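PDB 1YOX: hypothetical protein PA3696 from Pseudomonas aeruginosa, which is of unknown function but belongs to the AIM24 family, named for mitochondrial biogenesis and grouped in the cupin clan. Local coordinates for residues Thr19-Asp25 with Lys87-Ala93; Thr29-Glu33 with Phe119-Tyr124. All blocks are in the same frame, centred on the assembly; numbering follows the deposited sequence.

Contact 1. Residues Thr19-Asp25 with Lys87-Ala93; sequences TVEIELD and KQHVAFA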
ATOM      1  N   THR C  19       9.499  -6.958  -3.093  1.00 35.32           N
ATOM      2  CA  THR C  19      10.419  -7.562  -2.155  1.00 34.72           C
ATOM      3  C   THR C  19      11.703  -8.096  -2.858  1.00 34.70           C
ATOM      4  O   THR C  19      11.675  -8.490  -4.009  1.00 35.22           O
ATOM      5  CB  THR C  19       9.722  -8.673  -1.386  1.00 34.36           C
ATOM      6  OG1 THR C  19      10.685  -9.450  -0.669  1.00 35.00           O
ATOM      7  CG2 THR C  19       8.989  -9.561  -2.299  1.00 34.44           C
ATOM      8  N   VAL C  20      12.818  -8.092  -2.149  1.00 34.08           N
ATOM      9  CA  VAL C  20      14.075  -8.509  -2.706  1.00 34.07           C
ATOM     10  C   VAL C  20      14.533  -9.837  -2.127  1.00 33.26           C
ATOM     11  O   VAL C  20      14.766  -9.976  -0.934  1.00 32.81           O
ATOM     12  CB  VAL C  20      15.184  -7.401  -2.603  1.00 33.96           C
ATOM     13  CG1 VAL C  20      15.576  -7.149  -1.162  1.00 33.80           C
ATOM     14  CG2 VAL C  20      16.403  -7.816  -3.432  1.00 33.70           C
ATOM     15  N   GLU C  21      14.646 -10.823  -2.999  1.00 33.62           N
ATOM     16  CA  GLU C  21      15.119 -12.124  -2.589  1.00 33.97           C
ATOM     17  C   GLU C  21      16.585 -12.194  -2.976  1.00 33.99           C
ATOM     18  O   GLU C  21      16.931 -12.186  -4.157  1.00 34.70           O
ATOM     19  CB  GLU C  21      14.312 -13.256  -3.227  1.00 33.47           C
ATOM     20  CG  GLU C  21      14.647 -14.620  -2.621  1.00 36.25           C
ATOM     21  CD  GLU C  21      14.309 -15.779  -3.534  1.00 39.38           C
ATOM     22  OE1 GLU C  21      13.230 -16.376  -3.352  1.00 41.81           O
ATOM     23  OE2 GLU C  21      15.105 -16.077  -4.454  1.00 41.73           O
ATOM     24  N   ILE C  22      17.426 -12.228  -1.956  1.00 34.05           N
ATOM     25  CA  ILE C  22      18.869 -12.265  -2.080  1.00 34.34           C
ATOM     26  C   ILE C  22      19.319 -13.717  -2.096  1.00 34.84           C
ATOM     27  O   ILE C  22      18.960 -14.500  -1.219  1.00 33.48           O
ATOM     28  CB  ILE C  22      19.550 -11.574  -0.877  1.00 34.73           C
ATOM     29  CG1 ILE C  22      19.008 -10.129  -0.665  1.00 33.44           C
ATOM     30  CG2 ILE C  22      21.103 -11.648  -1.012  1.00 36.23           C
ATOM     31  CD1 ILE C  22      19.410  -9.109  -1.737  1.00 32.29           C
ATOM     32  N   GLU C  23      20.098 -14.062  -3.122  1.00 35.69           N
ATOM     33  CA  GLU C  23      20.683 -15.391  -3.257  1.00 36.25           C
ATOM     34  C   GLU C  23      22.105 -15.369  -2.692  1.00 35.68           C
ATOM     35  O   GLU C  23      22.963 -14.648  -3.197  1.00 34.79           O
ATOM     36  CB  GLU C  23      20.686 -15.800  -4.730  1.00 36.29           C
ATOM     37  CG  GLU C  23      21.253 -17.191  -4.977  1.00 38.15           C
ATOM     38  CD  GLU C  23      20.997 -17.653  -6.383  1.00 42.13           C
ATOM     39  OE1 GLU C  23      19.839 -18.049  -6.667  1.00 46.13           O
ATOM     40  OE2 GLU C  23      21.943 -17.594  -7.209  1.00 43.49           O
ATOM     41  N   LEU C  24      22.325 -16.144  -1.639  1.00 36.06           N
ATOM     42  CA  LEU C  24      23.616 -16.219  -0.952  1.00 36.79           C
ATOM     43  C   LEU C  24      24.379 -17.497  -1.334  1.00 37.63           C
ATOM     44  O   LEU C  24      23.870 -18.592  -1.110  1.00 36.77           O
ATOM     45  CB  LEU C  24      23.378 -16.215   0.571  1.00 37.64           C
ATOM     46  CG  LEU C  24      23.434 -14.946   1.455  1.00 37.57           C
ATOM     47  CD1 LEU C  24      23.236 -13.650   0.702  1.00 38.67           C
ATOM     48  CD2 LEU C  24      22.541 -15.020   2.661  1.00 36.17           C
ATOM     49  N   ASP C  25      25.586 -17.361  -1.911  1.00 38.22           N
ATOM     50  CA  ASP C  25      26.519 -18.508  -2.022  1.00 38.60           C
ATOM     51  C   ASP C  25      27.140 -18.859  -0.664  1.00 39.59           C
ATOM     52  O   ASP C  25      27.080 -18.041   0.278  1.00 40.27           O
ATOM     53  CB  ASP C  25      27.570 -18.262  -3.097  1.00 38.41           C
ATOM     54  CG  ASP C  25      26.940 -18.003  -4.464  1.00 40.10           C
ATOM     55  OD1 ASP C  25      25.948 -18.691  -4.810  1.00 40.80           O
ATOM     56  OD2 ASP C  25      27.413 -17.089  -5.180  1.00 42.54           O
ATOM     57  N   LYS C  87      23.625 -22.925  -2.616  1.00 43.06           N
ATOM     58  CA  LYS C  87      22.880 -21.666  -2.660  1.00 43.03           C
ATOM     59  C   LYS C  87      21.757 -21.591  -1.624  1.00 42.43           C
ATOM     60  O   LYS C  87      20.928 -22.519  -1.527  1.00 41.77           O
ATOM     61  CB  LYS C  87      22.233 -21.476  -4.037  1.00 43.29           C
ATOM     62  CG  LYS C  87      23.100 -20.802  -5.059  1.00 45.73           C
ATOM     63  CD  LYS C  87      22.395 -20.781  -6.426  1.00 48.63           C
ATOM     64  CE  LYS C  87      23.396 -20.443  -7.538  1.00 51.10           C
ATOM     65  NZ  LYS C  87      22.754 -20.410  -8.882  1.00 52.33           N
ATOM     66  N   GLN C  88      21.707 -20.471  -0.897  1.00 40.80           N
ATOM     67  CA  GLN C  88      20.608 -20.209   0.013  1.00 40.82           C
ATOM     68  C   GLN C  88      19.971 -18.847  -0.273  1.00 40.65           C
ATOM     69  O   GLN C  88      20.522 -18.010  -1.002  1.00 40.95           O
ATOM     70  CB  GLN C  88      21.078 -20.276   1.462  1.00 41.49           C
ATOM     71  CG  GLN C  88      21.684 -21.599   1.915  1.00 41.51           C
ATOM     72  CD  GLN C  88      20.674 -22.717   2.023  1.00 44.89           C
ATOM     73  OE1 GLN C  88      19.547 -22.507   2.451  1.00 47.02           O
ATOM     74  NE2 GLN C  88      21.078 -23.929   1.630  1.00 46.16           N
ATOM     75  N   HIS C  89      18.807 -18.616   0.317  1.00 39.54           N
ATOM     76  CA  HIS C  89      18.038 -17.430   0.006  1.00 38.39           C
ATOM     77  C   HIS C  89      17.461 -16.785   1.262  1.00 37.37           C
ATOM     78  O   HIS C  89      17.101 -17.489   2.231  1.00 37.11           O
ATOM     79  CB  HIS C  89      16.923 -17.773  -0.975  1.00 37.93           C
ATOM     80  CG  HIS C  89      17.404 -18.426  -2.231  1.00 39.99           C
ATOM     81  ND1 HIS C  89      17.660 -17.724  -3.393  1.00 39.52           N
ATOM     82  CD2 HIS C  89      17.657 -19.729  -2.515  1.00 40.11           C
ATOM     83  CE1 HIS C  89      18.063 -18.566  -4.330  1.00 40.06           C
ATOM     84  NE2 HIS C  89      18.071 -19.786  -3.821  1.00 38.52           N
ATOM     85  N   VAL C  90      17.387 -15.449   1.229  1.00 35.73           N
ATOM     86  CA  VAL C  90      16.691 -14.641   2.238  1.00 34.40           C
ATOM     87  C   VAL C  90      16.000 -13.486   1.515  1.00 33.28           C
ATOM     88  O   VAL C  90      16.643 -12.808   0.733  1.00 32.39           O
ATOM     89  CB  VAL C  90      17.660 -13.953   3.234  1.00 34.79           C
ATOM     90  CG1 VAL C  90      16.925 -13.529   4.499  1.00 31.75           C
ATOM     91  CG2 VAL C  90      18.853 -14.800   3.563  1.00 36.19           C
ATOM     92  N   ALA C  91      14.725 -13.237   1.810  1.00 31.80           N
ATOM     93  CA  ALA C  91      13.994 -12.118   1.218  1.00 31.42           C
ATOM     94  C   ALA C  91      13.708 -10.959   2.223  1.00 31.87           C
ATOM     95  O   ALA C  91      13.536 -11.195   3.436  1.00 31.21           O
ATOM     96  CB  ALA C  91      12.697 -12.605   0.548  1.00 30.14           C
ATOM     97  N   PHE C  92      13.671  -9.730   1.694  1.00 31.47           N
ATOM     98  CA  PHE C  92      13.487  -8.507   2.480  1.00 31.53           C
ATOM     99  C   PHE C  92      12.463  -7.627   1.803  1.00 31.15           C
ATOM    100  O   PHE C  92      12.402  -7.615   0.580  1.00 30.40           O
ATOM    101  CB  PHE C  92      14.805  -7.723   2.626  1.00 31.89           C
ATOM    102  CG  PHE C  92      15.909  -8.523   3.245  1.00 32.43           C
ATOM    103  CD1 PHE C  92      16.920  -9.066   2.445  1.00 30.93           C
ATOM    104  CD2 PHE C  92      15.921  -8.764   4.614  1.00 33.14           C
ATOM    105  CE1 PHE C  92      17.922  -9.811   2.986  1.00 32.80           C
ATOM    106  CE2 PHE C  92      16.920  -9.521   5.196  1.00 34.89           C
ATOM    107  CZ  PHE C  92      17.943 -10.044   4.387  1.00 34.72           C
ATOM    108  N   ALA C  93      11.643  -6.934   2.608  1.00 30.18           N
ATOM    109  CA  ALA C  93      10.686  -5.899   2.143  1.00 30.01           C
ATOM    110  C   ALA C  93      10.526  -4.802   3.208  1.00 30.77           C
ATOM    111  O   ALA C  93      10.626  -5.064   4.427  1.00 30.12           O
ATOM    112  CB  ALA C  93       9.353  -6.494   1.823  1.00 28.57           C
TER

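Contact 2. Residues Thr29-Glu33 with Phe119-Tyr124; sequences TVIAE and FLCAAY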
ATOM      1  N   THR C  29      27.290 -12.950   2.613  1.00 40.53           N
ATOM      2  CA  THR C  29      26.514 -12.239   3.642  1.00 39.58           C
ATOM      3  C   THR C  29      25.774 -11.022   3.114  1.00 38.07           C
ATOM      4  O   THR C  29      26.268 -10.317   2.253  1.00 37.15           O
ATOM      5  CB  THR C  29      27.386 -11.862   4.855  1.00 39.76           C
ATOM      6  OG1 THR C  29      27.927 -13.060   5.401  1.00 43.25           O
ATOM      7  CG2 THR C  29      26.567 -11.141   5.966  1.00 40.08           C
ATOM      8  N   VAL C  30      24.568 -10.819   3.632  1.00 37.15           N
ATOM      9  CA  VAL C  30      23.793  -9.609   3.384  1.00 36.27           C
ATOM     10  C   VAL C  30      23.424  -8.947   4.729  1.00 36.31           C
ATOM     11  O   VAL C  30      23.185  -9.634   5.746  1.00 34.86           O
ATOM     12  CB  VAL C  30      22.567  -9.897   2.488  1.00 36.14           C
ATOM     13  CG1 VAL C  30      21.526 -10.800   3.204  1.00 34.89           C
ATOM     14  CG2 VAL C  30      21.947  -8.617   1.975  1.00 35.34           C
ATOM     15  N   ILE C  31      23.431  -7.614   4.735  1.00 36.45           N
ATOM     16  CA  ILE C  31      23.098  -6.862   5.934  1.00 37.10           C
ATOM     17  C   ILE C  31      21.768  -6.130   5.755  1.00 37.41           C
ATOM     18  O   ILE C  31      21.470  -5.593   4.692  1.00 38.04           O
ATOM     19  CB  ILE C  31      24.270  -5.966   6.437  1.00 36.60           C
ATOM     20  CG1 ILE C  31      24.572  -4.813   5.488  1.00 38.22           C
ATOM     21  CG2 ILE C  31      25.541  -6.810   6.642  1.00 37.53           C
ATOM     22  CD1 ILE C  31      25.635  -3.819   6.064  1.00 38.56           C
ATOM     23  N   ALA C  32      20.947  -6.177   6.788  1.00 38.28           N
ATOM     24  CA  ALA C  32      19.609  -5.624   6.730  1.00 39.44           C
ATOM     25  C   ALA C  32      19.147  -5.321   8.147  1.00 40.06           C
ATOM     26  O   ALA C  32      19.651  -5.902   9.102  1.00 40.00           O
ATOM     27  CB  ALA C  32      18.672  -6.637   6.102  1.00 38.88           C
ATOM     28  N   GLU C  33      18.185  -4.429   8.297  1.00 41.29           N
ATOM     29  CA  GLU C  33      17.483  -4.362   9.585  1.00 43.23           C
ATOM     30  C   GLU C  33      16.576  -5.612   9.651  1.00 43.10           C
ATOM     31  O   GLU C  33      15.940  -5.993   8.655  1.00 43.32           O
ATOM     32  CB  GLU C  33      16.756  -3.006   9.782  1.00 43.89           C
ATOM     33  CG  GLU C  33      16.111  -2.814  11.134  1.00 46.97           C
ATOM     34  CD  GLU C  33      14.864  -3.668  11.275  1.00 52.96           C
ATOM     35  OE1 GLU C  33      13.968  -3.587  10.385  1.00 53.97           O
ATOM     36  OE2 GLU C  33      14.786  -4.435  12.260  1.00 54.46           O
ATOM     37  N   PHE C 119      16.359   2.669   3.397  1.00 37.57           N
ATOM     38  CA  PHE C 119      17.317   1.568   3.360  1.00 38.15           C
ATOM     39  C   PHE C 119      16.627   0.194   3.512  1.00 37.63           C
ATOM     40  O   PHE C 119      15.877  -0.028   4.459  1.00 38.78           O
ATOM     41  CB  PHE C 119      18.434   1.744   4.404  1.00 38.43           C
ATOM     42  CG  PHE C 119      19.393   0.587   4.451  1.00 40.44           C
ATOM     43  CD1 PHE C 119      20.397   0.460   3.492  1.00 41.25           C
ATOM     44  CD2 PHE C 119      19.255  -0.418   5.410  1.00 40.48           C
ATOM     45  CE1 PHE C 119      21.293  -0.639   3.517  1.00 40.64           C
ATOM     46  CE2 PHE C 119      20.146  -1.524   5.432  1.00 41.65           C
ATOM     47  CZ  PHE C 119      21.159  -1.623   4.489  1.00 40.20           C
ATOM     48  N   LEU C 120      16.865  -0.715   2.576  1.00 36.83           N
ATOM     49  CA  LEU C 120      16.319  -2.084   2.664  1.00 36.40           C
ATOM     50  C   LEU C 120      17.376  -3.145   3.023  1.00 35.95           C
ATOM     51  O   LEU C 120      17.271  -3.813   4.061  1.00 36.48           O
ATOM     52  CB  LEU C 120      15.560  -2.474   1.382  1.00 35.97           C
ATOM     53  CG  LEU C 120      14.872  -3.836   1.417  1.00 35.49           C
ATOM     54  CD1 LEU C 120      14.060  -3.978   2.723  1.00 36.63           C
ATOM     55  CD2 LEU C 120      13.989  -4.017   0.201  1.00 37.21           C
ATOM     56  N   CYS C 121      18.372  -3.331   2.162  1.00 35.18           N
ATOM     57  CA  CYS C 121      19.524  -4.175   2.521  1.00 35.56           C
ATOM     58  C   CYS C 121      20.728  -3.897   1.644  1.00 35.77           C
ATOM     59  O   CYS C 121      20.632  -3.184   0.630  1.00 35.17           O
ATOM     60  CB  CYS C 121      19.182  -5.674   2.462  1.00 35.20           C
ATOM     61  SG  CYS C 121      18.586  -6.134   0.880  1.00 36.23           S
ATOM     62  N   ALA C 122      21.862  -4.458   2.050  1.00 35.94           N
ATOM     63  CA  ALA C 122      23.098  -4.282   1.311  1.00 36.09           C
ATOM     64  C   ALA C 122      24.026  -5.482   1.476  1.00 37.22           C
ATOM     65  O   ALA C 122      23.960  -6.230   2.471  1.00 36.78           O
ATOM     66  CB  ALA C 122      23.782  -3.055   1.769  1.00 35.73           C
ATOM     67  N   ALA C 123      24.904  -5.631   0.485  1.00 38.62           N
ATOM     68  CA  ALA C 123      25.979  -6.605   0.497  1.00 39.46           C
ATOM     69  C   ALA C 123      26.885  -6.363   1.689  1.00 40.60           C
ATOM     70  O   ALA C 123      27.186  -5.206   2.030  1.00 40.33           O
ATOM     71  CB  ALA C 123      26.762  -6.506  -0.795  1.00 39.01           C
ATOM     72  N   TYR C 124      27.300  -7.450   2.338  1.00 42.42           N
ATOM     73  CA  TYR C 124      28.354  -7.370   3.337  1.00 44.51           C
ATOM     74  C   TYR C 124      29.544  -6.606   2.736  1.00 44.69           C
ATOM     75  O   TYR C 124      29.857  -6.773   1.551  1.00 45.08           O
ATOM     76  CB  TYR C 124      28.775  -8.763   3.835  1.00 46.02           C
ATOM     77  CG  TYR C 124      29.743  -8.674   4.996  1.00 48.48           C
ATOM     78  CD1 TYR C 124      29.377  -8.010   6.172  1.00 50.08           C
ATOM     79  CD2 TYR C 124      31.041  -9.199   4.905  1.00 49.82           C
ATOM     80  CE1 TYR C 124      30.274  -7.882   7.250  1.00 52.45           C
ATOM     81  CE2 TYR C 124      31.956  -9.075   5.976  1.00 51.49           C
ATOM     82  CZ  TYR C 124      31.561  -8.413   7.145  1.00 51.54           C
ATOM     83  OH  TYR C 124      32.409  -8.277   8.222  1.00 51.20           O
TER

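Contact 1. Residues Thr19-Asp25 with Lys87-Ala93
Val20, Ile22 and Leu24 run antiparallel to Phe92, Val90 and Gln88 as hydrogen-bonded pairs in the middle of a four-stranded beta sheet, the smallest of the three sheets of this AIM24-family, cupin-clan fold. Six backbone bonds join the three pairs, the shortest from Leu24 N to Gln88 O at 2.7 Å. On the face that carries Val20, Ile22, Val90 and Phe92, branched and aromatic residues suit a buried surface. The side chains of Phe92 and Ile22 cross at about a right angle, and Ile22 CG1 meets the ring edge in its plane, 3.8 Å from Phe92 CE1. Ile22 can do this because CG1 sits anti to its carbonyl carbon (chi1 -54°), on the side of its backbone N. Further along, Leu24 CD2 touches Val90 CG2 at 3.8 Å, and the same phenylalanine ring packs edge-to-face with Phe80 of the facing sheet.

The face of Glu21, Glu23 and His89 is largely polar, with the small Ala91 beside Glu21. Glu23 and His89 lie side by side and point the same way, but the carboxylate is turned 78° from the imidazole plane, and Glu23 OE1 comes to the ring edge at His89 CE1, 3.0 Å away. The second oxygen, Glu23 OE2, forms a salt bridge with Lys87 NZ (3.4 Å), the extended lysine chain passing close to the carboxylate. Glu21 crosses His89 obliquely, its OE2 3.2 Å from His89 ND1, while its OE1 is engaged by Tyr39 and Arg11 and by Arg168 of a second subunit, which would balance the charge of this buried acid.

At the far end Phe92 O accepts two bonds: Val20 N approaches nearly along the C=O axis, whereas Thr19 OG1, which also bonds to Asn38, lies 2.8 Å from Phe92 O, above the carbonyl plane.

Contact 2. Residues Thr29-Glu33 with Phe119-Tyr124
Ile31 pairs with Ala122 across two antiparallel strands at the centre of a six-stranded sheet, and the strand of residues 119-123 carries a classic beta bulge where Leu120 and Cys121 both face Phe158. Two backbone bonds frame the pair: Ile31 N reaches Ala122 O at 2.7 Å with an N-H...O angle of 176°, and Ala122 N returns the bond to Ile31 O. The pairing sets a large side chain beside a small one. The methyl of Ala122 is low enough for Ile31 to lean toward its strand partner, Ile31 CG1 lying 4.2 Å from Ala122 CB, while its other branch, CG2, meets the edge of the Tyr124 ring at CD1.

On the opposite face the bumps are smaller. Ala32 CB rests 3.8 Å from Cys121 CB, and the two short side chains form a shallow hollow that receives the ring of Phe92 from the facing sheet. Val30 borders it with CG1, while Val30 CG2, anti to the backbone N, is carried to 3.2 Å from Ala122 O.

Where strand 29-32 begins, Thr29 lies beside Tyr124, just beyond the end of strand 119-123. A third backbone bond, Tyr124 N to Thr29 O at 3.0 Å, draws the two together, and their side chains run alongside each other in the same direction. The threonine's hydroxyl is held by Thr81, and Thr29 CB lies against Tyr124 CB at 3.5 Å.

In the fold
Both contacts are largely buried antiparallel strand pairs, but they belong to different sheets that face each other. Contact 2 lies deeper, its centre about 10 Å from the centre of the chain, against about 17 Å for the centre of contact 1. Phe92 bridges them: its CE2 stands 3.5 Å from Ala32 CB, and its CD1 lies 3.7 Å from Cys121 SG. Strands 19-24 and 29-32 follow one another in the chain, so the polypeptide passes from one sheet to the other between them. Contact 1 backs its apolar face with a charged one that reaches a second subunit; contact 2, untouched by other chains, relies mainly on backbone bonds and apolar side chains.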